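Local coordinates for protein methyltransferase (Streptomyces avermitilis, PDB 3GIW) that is of unknown function but is probably an S-adenosylmethionine-dependent methyltransferase, with a Rossmann-like fold that binds S-adenosyl-L-homocysteine, at residues H23-Y28 / T87-S92; Y28-I31 / D36-P39; A71-A74 / G78-Q81; I98-A103 / A126-G131. All coordinates share one frame; numbering follows the deposited sequence. Where two conformers were deposited one is given.

Contact 1: residues H23-Y28 / T87-S92; sequences HSARIY and TGIPTS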
# COMPACT_ATOMS: atom_id res chain seq x y z
N HIS A 23 -5.64 7.01 -13.81
CA HIS A 23 -5.86 6.06 -12.73
C HIS A 23 -4.73 6.15 -11.70
O HIS A 23 -3.56 6.25 -12.06
CB HIS A 23 -5.93 4.60 -13.22
CG HIS A 23 -7.11 4.28 -14.10
ND1 HIS A 23 -7.29 4.81 -15.36
CD2 HIS A 23 -8.14 3.43 -13.91
CE1 HIS A 23 -8.40 4.32 -15.89
NE2 HIS A 23 -8.93 3.47 -15.03
N SER A 24 -5.07 6.05 -10.43
CA SER A 24 -4.08 6.30 -9.38
C SER A 24 -2.83 5.38 -9.48
O SER A 24 -1.68 5.84 -9.30
CB SER A 24 -4.69 6.23 -7.97
OG SER A 24 -5.24 4.98 -7.69
N ALA A 25 -3.01 4.09 -9.75
CA ALA A 25 -1.87 3.18 -9.78
C ALA A 25 -0.92 3.51 -10.91
O ALA A 25 0.30 3.31 -10.82
CB ALA A 25 -2.36 1.75 -9.94
N ARG A 26 -1.49 3.96 -12.03
CA ARG A 26 -0.73 4.31 -13.22
C ARG A 26 0.01 5.64 -13.07
O ARG A 26 1.14 5.79 -13.56
CB ARG A 26 -1.66 4.33 -14.45
CG ARG A 26 -2.44 3.02 -14.67
CD ARG A 26 -3.50 3.13 -15.75
NE ARG A 26 -4.59 2.15 -15.52
CZ ARG A 26 -5.60 1.98 -16.38
NH1 ARG A 26 -5.67 2.73 -17.48
NH2 ARG A 26 -6.53 1.07 -16.13
N ILE A 27 -0.62 6.62 -12.41
CA ILE A 27 0.11 7.86 -12.08
C ILE A 27 1.32 7.54 -11.20
O ILE A 27 2.43 8.05 -11.42
CB ILE A 27 -0.83 8.87 -11.33
CG1 ILE A 27 -1.94 9.38 -12.26
CG2 ILE A 27 -0.02 10.04 -10.74
CD1 ILE A 27 -3.09 10.08 -11.54
N TYR A 28 1.10 6.70 -10.19
CA TYR A 28 2.19 6.34 -9.27
C TYR A 28 3.34 5.70 -10.07
O TYR A 28 4.53 6.06 -9.93
CB TYR A 28 1.64 5.40 -8.21
CG TYR A 28 2.59 4.92 -7.15
CD1 TYR A 28 3.30 3.75 -7.31
CD2 TYR A 28 2.72 5.60 -5.94
CE1 TYR A 28 4.14 3.29 -6.31
CE2 TYR A 28 3.53 5.12 -4.94
CZ TYR A 28 4.24 3.97 -5.12
OH TYR A 28 5.04 3.53 -4.07
N THR A 87 -2.55 -3.57 -4.46
CA THR A 87 -1.20 -3.90 -4.89
C THR A 87 -0.56 -2.89 -5.88
O THR A 87 0.66 -2.59 -5.80
CB THR A 87 -1.19 -5.30 -5.51
OG1 THR A 87 -1.57 -6.24 -4.48
CG2 THR A 87 0.22 -5.68 -6.12
N GLY A 88 -1.36 -2.38 -6.79
CA GLY A 88 -0.86 -1.45 -7.79
C GLY A 88 -0.07 -2.17 -8.88
O GLY A 88 -0.08 -3.40 -8.98
N ILE A 89 0.66 -1.40 -9.67
CA ILE A 89 1.46 -1.92 -10.79
C ILE A 89 2.64 -2.71 -10.24
O ILE A 89 3.40 -2.17 -9.41
CB ILE A 89 2.02 -0.76 -11.68
CG1 ILE A 89 0.92 0.19 -12.21
CG2 ILE A 89 2.84 -1.34 -12.82
CD1 ILE A 89 -0.23 -0.50 -12.94
N PRO A 90 2.86 -3.96 -10.69
CA PRO A 90 4.05 -4.70 -10.25
C PRO A 90 5.33 -3.91 -10.49
O PRO A 90 5.52 -3.33 -11.56
CB PRO A 90 3.99 -5.98 -11.10
CG PRO A 90 2.61 -6.16 -11.33
CD PRO A 90 2.04 -4.79 -11.56
N THR A 91 6.20 -3.87 -9.49
CA THR A 91 7.45 -3.13 -9.52
C THR A 91 8.50 -3.88 -8.70
O THR A 91 8.23 -4.29 -7.58
CB THR A 91 7.30 -1.71 -8.94
OG1 THR A 91 6.12 -1.10 -9.48
CG2 THR A 91 8.54 -0.86 -9.22
N SER A 92 9.70 -4.01 -9.22
CA SER A 92 10.72 -4.84 -8.63
C SER A 92 11.48 -4.10 -7.54
O SER A 92 11.91 -2.96 -7.74
CB SER A 92 11.71 -5.26 -9.72
OG SER A 92 12.55 -6.29 -9.23
O HOH W 1 1.18 1.47 -8.89
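Ala-25, on the first turn of helix 24-31, faces Gly-88 with their CA atoms 5.1 Å apart, and residues 87-92 run past the helix as an irregular loop. This is the glycine-containing loop that follows strand 81-85, the position of the cofactor-binding motif in Rossmann-like methyltransferases. Gly-88 has phi 76°, a positive value that glycine adopts far more readily than other residues. The backbone N of Gly-88 is hydrogen-bonded to Asp-112, a residue of the S-adenosyl-L-homocysteine site.

The direct contact is small, with two hydrocarbon groups lying against backbone atoms. The methyl of Ala-25 points at the loop, and its CB lies 4.1 Å from Gly-88 CA, so alanine suits a place where two backbones come close. Ile-89 was modelled in two conformers. In one of them CG1 stands beside the residue's own backbone N (chi1 -55°), which carries it to 3.5 Å from Ala-25 O and 4.3 Å from Ala-25 CB.

Arg-26 directs its CB away from the loop. Its guanidinium lies over a face of the His-23 ring, with CZ 3.4 Å above the imidazole plane, and NH2 reaches Asp-114 in a salt bridge and Ile-17 O in a hydrogen bond. His-23 itself is the N-cap of the helix. Tyr-28, which binds S-adenosyl-L-homocysteine, also sends its CB toward the loop, and its OH is bonded to Asn-62 of the same site.

No direct hydrogen bond joins residues 23-28 to 87-92. One water does so instead, donating to Ala-25 O at 2.8 Å and accepting from Ile-89 N at 3.0 Å.

Contact 2: residues Y28-I31 / D36-P39; sequences YDYI and DYYP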
# COMPACT_ATOMS: atom_id res chain seq x y z
N TYR A 28 1.10 6.70 -10.19
CA TYR A 28 2.19 6.34 -9.27
C TYR A 28 3.34 5.70 -10.07
O TYR A 28 4.53 6.06 -9.93
CB TYR A 28 1.64 5.40 -8.21
CG TYR A 28 2.59 4.92 -7.15
CD1 TYR A 28 3.30 3.75 -7.31
CD2 TYR A 28 2.72 5.60 -5.94
CE1 TYR A 28 4.14 3.29 -6.31
CE2 TYR A 28 3.53 5.12 -4.94
CZ TYR A 28 4.24 3.97 -5.12
OH TYR A 28 5.04 3.53 -4.07
N ASP A 29 2.99 4.74 -10.95
CA ASP A 29 4.02 4.10 -11.74
C ASP A 29 4.77 5.08 -12.64
O ASP A 29 6.00 5.01 -12.74
CB ASP A 29 3.43 2.95 -12.56
CG ASP A 29 4.47 1.95 -13.01
OD1 ASP A 29 5.17 1.39 -12.15
OD2 ASP A 29 4.57 1.71 -14.22
N TYR A 30 4.05 5.97 -13.31
CA TYR A 30 4.65 7.03 -14.13
C TYR A 30 5.68 7.81 -13.29
O TYR A 30 6.85 7.95 -13.68
CB TYR A 30 3.59 7.97 -14.69
CG TYR A 30 4.17 9.22 -15.27
CD1 TYR A 30 4.98 9.17 -16.40
CD2 TYR A 30 3.96 10.46 -14.68
CE1 TYR A 30 5.53 10.31 -16.93
CE2 TYR A 30 4.49 11.61 -15.19
CZ TYR A 30 5.29 11.53 -16.33
OH TYR A 30 5.87 12.68 -16.87
N ILE A 31 5.25 8.28 -12.13
CA ILE A 31 6.11 9.13 -11.31
C ILE A 31 7.36 8.40 -10.79
O ILE A 31 8.40 9.02 -10.73
CB ILE A 31 5.29 9.77 -10.16
CG1 ILE A 31 4.24 10.75 -10.69
CG2 ILE A 31 6.20 10.38 -9.04
CD1 ILE A 31 4.77 12.06 -11.34
N ASP A 36 4.05 1.52 -17.12
CA ASP A 36 2.67 1.03 -17.20
C ASP A 36 1.66 2.18 -16.98
O ASP A 36 0.97 2.26 -15.95
CB ASP A 36 2.46 -0.19 -16.28
CG ASP A 36 3.24 -1.40 -16.77
OD1 ASP A 36 2.92 -1.82 -17.91
OD2 ASP A 36 4.19 -1.87 -16.09
N TYR A 37 1.60 3.09 -17.95
CA TYR A 37 0.78 4.29 -17.84
C TYR A 37 0.44 4.76 -19.27
O TYR A 37 1.10 4.35 -20.22
CB TYR A 37 1.55 5.40 -17.04
CG TYR A 37 2.75 5.97 -17.77
CD1 TYR A 37 2.60 7.01 -18.68
CD2 TYR A 37 4.03 5.43 -17.59
CE1 TYR A 37 3.67 7.53 -19.39
CE2 TYR A 37 5.10 5.92 -18.32
CZ TYR A 37 4.92 6.99 -19.20
OH TYR A 37 6.00 7.47 -19.93
N TYR A 38 -0.53 5.67 -19.37
CA TYR A 38 -1.00 6.23 -20.62
C TYR A 38 -0.90 7.75 -20.57
O TYR A 38 -0.65 8.32 -19.51
CB TYR A 38 -2.45 5.75 -20.85
CG TYR A 38 -2.49 4.25 -21.05
CD1 TYR A 38 -2.11 3.68 -22.25
CD2 TYR A 38 -2.88 3.39 -20.02
CE1 TYR A 38 -2.11 2.30 -22.43
CE2 TYR A 38 -2.89 2.01 -20.20
CZ TYR A 38 -2.51 1.48 -21.41
OH TYR A 38 -2.50 0.11 -21.62
N PRO A 39 -1.05 8.42 -21.71
CA PRO A 39 -0.95 9.88 -21.71
C PRO A 39 -1.79 10.60 -20.64
O PRO A 39 -1.32 11.60 -20.07
CB PRO A 39 -1.38 10.26 -23.14
CG PRO A 39 -1.02 9.07 -23.96
CD PRO A 39 -1.26 7.88 -23.08
O HOH W 2 6.26 -0.51 -15.13
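The connection between helix 24-31 and helix 39-51 folds back on the end of the first helix, laying Tyr-37 against Tyr-30 and Asp-36 against Asp-29. The two tyrosines form an edge-to-face pair, with centroids 4.8 Å apart and planes at 61°. Tyr-30 gives the edge: its CD1 stands over the centre of the Tyr-37 ring and comes to 3.5 Å from Tyr-37 CZ. Tyr-30 CB lies over the same ring, 4.1 Å from its centroid, as a CH-pi contact. Tyr-37 can offer a broad face because its CG sits between its own backbone N and carbonyl carbon (chi1 69°), which stands the ring up beside the helix. Were the ring cut back to an alanine, the CB and ring edge of Tyr-30 would probably lose the surface they rest on. The Tyr-30 hydroxyl is held further off, by Asp-46 of helix 39-51.

The one direct hydrogen bond runs from Asp-36 N to Asp-29 OD2 at 3.0 Å, arriving nearly along the C-O axis of the carboxylate with an N-H...O angle of 154°. Aspartate suits this buried position because its carboxylate supplies the acceptor for the backbone N-H of the returning chain. The two carboxylates are close, Asp-29 OD2 to Asp-36 OD2 being 4.1 Å, and a water near both probably eases their repulsion.

Just beyond, Tyr-38 is the N-cap of helix 39-51, and its backbone N is bonded to Asp-41. Helix, tight return and new helix together make a helix-loop-helix of the N-terminal region, whose first helix carries Tyr-28 to the S-adenosyl-L-homocysteine site.

Contact 3: residues A71-A74 / G78-Q81; sequences AHLA and GIRQ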
# COMPACT_ATOMS: atom_id res chain seq x y z
N ALA A 71 10.29 -6.50 4.83
CA ALA A 71 11.50 -7.15 5.35
C ALA A 71 11.46 -7.34 6.88
O ALA A 71 11.75 -8.42 7.39
CB ALA A 71 12.73 -6.36 4.93
N HIS A 72 11.04 -6.32 7.62
CA HIS A 72 10.85 -6.43 9.06
C HIS A 72 9.87 -7.56 9.41
O HIS A 72 10.10 -8.37 10.31
CB HIS A 72 10.29 -5.13 9.64
CG HIS A 72 10.05 -5.18 11.12
ND1 HIS A 72 11.05 -4.91 12.03
CD2 HIS A 72 8.95 -5.51 11.84
CE1 HIS A 72 10.57 -5.07 13.25
NE2 HIS A 72 9.29 -5.41 13.16
N LEU A 73 8.71 -7.54 8.76
CA LEU A 73 7.67 -8.54 9.02
C LEU A 73 8.18 -9.97 8.76
O LEU A 73 7.92 -10.87 9.58
CB LEU A 73 6.44 -8.22 8.20
CG LEU A 73 5.57 -7.06 8.70
CD1 LEU A 73 4.66 -6.56 7.57
CD2 LEU A 73 4.77 -7.46 9.96
N ALA A 74 8.92 -10.18 7.67
CA ALA A 74 9.43 -11.50 7.32
C ALA A 74 10.58 -11.88 8.25
O ALA A 74 10.59 -12.99 8.80
CB ALA A 74 9.88 -11.57 5.88
N GLY A 78 8.86 -12.95 11.75
CA GLY A 78 8.67 -14.36 11.37
C GLY A 78 7.40 -14.64 10.57
O GLY A 78 6.95 -15.79 10.48
N ILE A 79 6.81 -13.60 9.98
CA ILE A 79 5.58 -13.77 9.22
C ILE A 79 5.85 -14.42 7.86
O ILE A 79 6.82 -14.06 7.14
CB ILE A 79 4.85 -12.41 9.02
CG1 ILE A 79 4.39 -11.83 10.38
CG2 ILE A 79 3.68 -12.56 8.03
CD1 ILE A 79 3.30 -12.69 11.11
N ARG A 80 5.03 -15.40 7.52
CA ARG A 80 5.19 -16.19 6.30
C ARG A 80 3.97 -16.13 5.39
O ARG A 80 3.92 -16.86 4.39
CB ARG A 80 5.49 -17.67 6.65
CG ARG A 80 6.74 -17.86 7.50
CD ARG A 80 7.99 -17.67 6.69
NE ARG A 80 9.20 -17.72 7.52
CZ ARG A 80 9.85 -16.68 8.03
NH1 ARG A 80 9.47 -15.41 7.81
NH2 ARG A 80 10.93 -16.90 8.76
N GLN A 81 2.99 -15.27 5.71
CA GLN A 81 1.79 -15.10 4.91
C GLN A 81 1.41 -13.63 4.86
O GLN A 81 1.37 -12.96 5.89
CB GLN A 81 0.63 -15.86 5.57
CG GLN A 81 0.88 -17.36 5.73
CD GLN A 81 -0.38 -18.10 6.08
OE1 GLN A 81 -0.84 -18.96 5.30
NE2 GLN A 81 -0.97 -17.76 7.24
O HOH W 3 12.51 -14.95 10.28
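Arg-80 curls its side chain back onto Ala-74 near the end of helix 55-75. From CB, which points away from the helix, the chain sets out with CG opposite the carbonyl carbon and then bends sharply (chi2 -74°), turning CD and the head back toward the helix. NE has a long, weak ion pair with Glu-105. NH1 does most of the gripping: it donates to Ala-74 O at 2.8 Å, almost straight (165°) and in the guanidinium plane, and to Ile-79 O at 3.0 Å from above that carbonyl's plane. NH2 donates to a water, which in turn donates to Ala-74 O at 3.1 Å. One guanidinium face lies against Gly-78 O.

Arginine suits a helix C-terminus, where the last carbonyls point out of the helix and would probably favour a positive group. A methionine in its place is likely to cost the Ala-74 and Ile-79 carbonyls their bonds from NH1, and the water its hold on NH2.

Gly-78 takes the positive phi that ends the helix, a conformation easy for glycine. Ile-79 N then donates to Leu-73 O at 3.0 Å, tying the chain to the helix as it leaves.

Leu-73 CD2 meets Ile-79 CG1 at 4.4 Å, and both side chains rest on Ala-163 of strand 163-167 and Tyr-195 of strand 195-201. The turn thus delivers the chain from helix 55-75 into strand 81-85, which lies between strands 107-112 and 163-167.

Contact 4: residues I98-A103 / A126-G131; sequences IAQSVA and ASTPEG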
# COMPACT_ATOMS: atom_id res chain seq x y z
N ILE A 98 10.51 -10.07 -1.85
CA ILE A 98 11.18 -9.74 -0.58
C ILE A 98 10.92 -10.86 0.45
O ILE A 98 11.86 -11.38 1.06
CB ILE A 98 10.71 -8.38 -0.04
CG1 ILE A 98 11.18 -7.25 -0.96
CG2 ILE A 98 11.24 -8.15 1.40
CD1 ILE A 98 10.47 -5.94 -0.66
N ALA A 99 9.65 -11.24 0.62
CA ALA A 99 9.29 -12.25 1.62
C ALA A 99 9.95 -13.59 1.29
O ALA A 99 10.50 -14.26 2.16
CB ALA A 99 7.77 -12.41 1.68
N GLN A 100 9.90 -13.99 0.03
CA GLN A 100 10.43 -15.30 -0.38
C GLN A 100 11.98 -15.40 -0.37
O GLN A 100 12.54 -16.49 -0.22
CB GLN A 100 9.82 -15.75 -1.71
CG GLN A 100 8.32 -16.17 -1.56
CD GLN A 100 7.65 -16.60 -2.85
OE1 GLN A 100 8.21 -16.47 -3.94
NE2 GLN A 100 6.45 -17.15 -2.72
N SER A 101 12.64 -14.25 -0.49
CA SER A 101 14.09 -14.20 -0.32
C SER A 101 14.46 -14.48 1.14
O SER A 101 15.53 -15.02 1.41
CB SER A 101 14.65 -12.84 -0.77
OG SER A 101 14.29 -11.78 0.10
N VAL A 102 13.58 -14.12 2.07
CA VAL A 102 13.83 -14.39 3.49
C VAL A 102 13.48 -15.83 3.83
O VAL A 102 14.22 -16.51 4.54
CB VAL A 102 13.05 -13.41 4.41
CG1 VAL A 102 13.21 -13.83 5.89
CG2 VAL A 102 13.51 -11.97 4.20
N ALA A 103 12.33 -16.29 3.33
CA ALA A 103 11.80 -17.59 3.63
C ALA A 103 11.04 -18.05 2.38
O ALA A 103 9.93 -17.56 2.11
CB ALA A 103 10.87 -17.51 4.86
N ALA A 126 4.68 -15.36 -10.27
CA ALA A 126 5.98 -16.04 -10.37
C ALA A 126 6.60 -16.28 -8.98
O ALA A 126 7.42 -15.49 -8.50
CB ALA A 126 6.93 -15.24 -11.24
N SER A 127 6.21 -17.41 -8.39
CA SER A 127 6.56 -17.79 -7.03
C SER A 127 7.74 -18.75 -7.01
O SER A 127 7.97 -19.46 -7.98
CB SER A 127 5.36 -18.47 -6.39
OG SER A 127 5.62 -18.83 -5.04
N THR A 128 8.50 -18.75 -5.91
CA THR A 128 9.38 -19.87 -5.61
C THR A 128 8.53 -21.14 -5.61
O THR A 128 7.32 -21.07 -5.38
CB THR A 128 9.99 -19.76 -4.21
OG1 THR A 128 8.94 -19.55 -3.25
CG2 THR A 128 11.02 -18.64 -4.11
N PRO A 129 9.14 -22.31 -5.90
CA PRO A 129 8.39 -23.56 -5.80
C PRO A 129 7.92 -23.91 -4.38
O PRO A 129 6.86 -24.53 -4.23
CB PRO A 129 9.37 -24.63 -6.33
CG PRO A 129 10.72 -23.99 -6.31
CD PRO A 129 10.53 -22.50 -6.36
N GLU A 130 8.68 -23.51 -3.37
CA GLU A 130 8.33 -23.77 -1.97
C GLU A 130 7.13 -22.95 -1.50
O GLU A 130 6.42 -23.34 -0.55
CB GLU A 130 9.52 -23.45 -1.05
CG GLU A 130 10.77 -24.32 -1.28
CD GLU A 130 11.74 -23.76 -2.30
OE1 GLU A 130 11.38 -22.84 -3.05
OE2 GLU A 130 12.87 -24.29 -2.38
N GLY A 131 6.93 -21.80 -2.13
CA GLY A 131 5.93 -20.83 -1.70
C GLY A 131 4.72 -20.82 -2.60
O GLY A 131 4.58 -21.68 -3.49
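Gln-100 reaches Ser-127 and Thr-128 because its CG points opposite its carbonyl carbon (chi1 -72°) and the chain beyond is fully extended (chi2 179°), carrying the amide straight from helix 95-102 to the loop before strand 132-137. Ser-127 answers with OG turned away from its backbone N.

Both ends of the amide are used. Thr-128 N donates to Gln-100 OE1 at 3.0 Å, nearly straight at 174° but from above the plane of the amide carbonyl. Gln-100 NE2 donates to Ser-127 OG at 3.0 Å, and the same nitrogen also serves Ser-106 O. Ser-127 OG donates in turn to Thr-128 O at 2.8 Å. The threonine lies alongside the glutamine, running the opposite way: CG2 packs 3.9 Å from Gln-100 CB, while OG1 is bonded to Pro-104 O. Gly-131 CA is 3.9 Å from Gln-100 NE2, and a side chain there would run into that nitrogen.

With a donor on one side and acceptors on the other, the flip of this buried amide is fixed. Glutamine suits the place because its amide supplies both an acceptor for Thr-128 N and N-H groups for Ser-127 OG and Ser-106 O.

Overall arrangement
Contacts 1 and 2 start from the same helix, 24-31, share Tyr-28, and touch through Ile-89 with Asp-29 and Asp-36 and through Arg-26 with Tyr-37; their centres lie about 8 Å apart. Contacts 3 and 4, centres about 11 Å apart, also touch, as Ala-74 packs on Val-102 and Arg-80 on Ala-103. The two pairs stand well apart: about 30 Å separates the centres of contacts 2 and 3, on opposite sides of the chain's centre. Along the chain, contact 2 and then contact 3 close before 87-92 completes contact 1, and contact 4 follows. The first pair lies at the S-adenosyl-L-homocysteine end of the Rossmann-like sheet; the second joins helices to strand-entry turns at the far end.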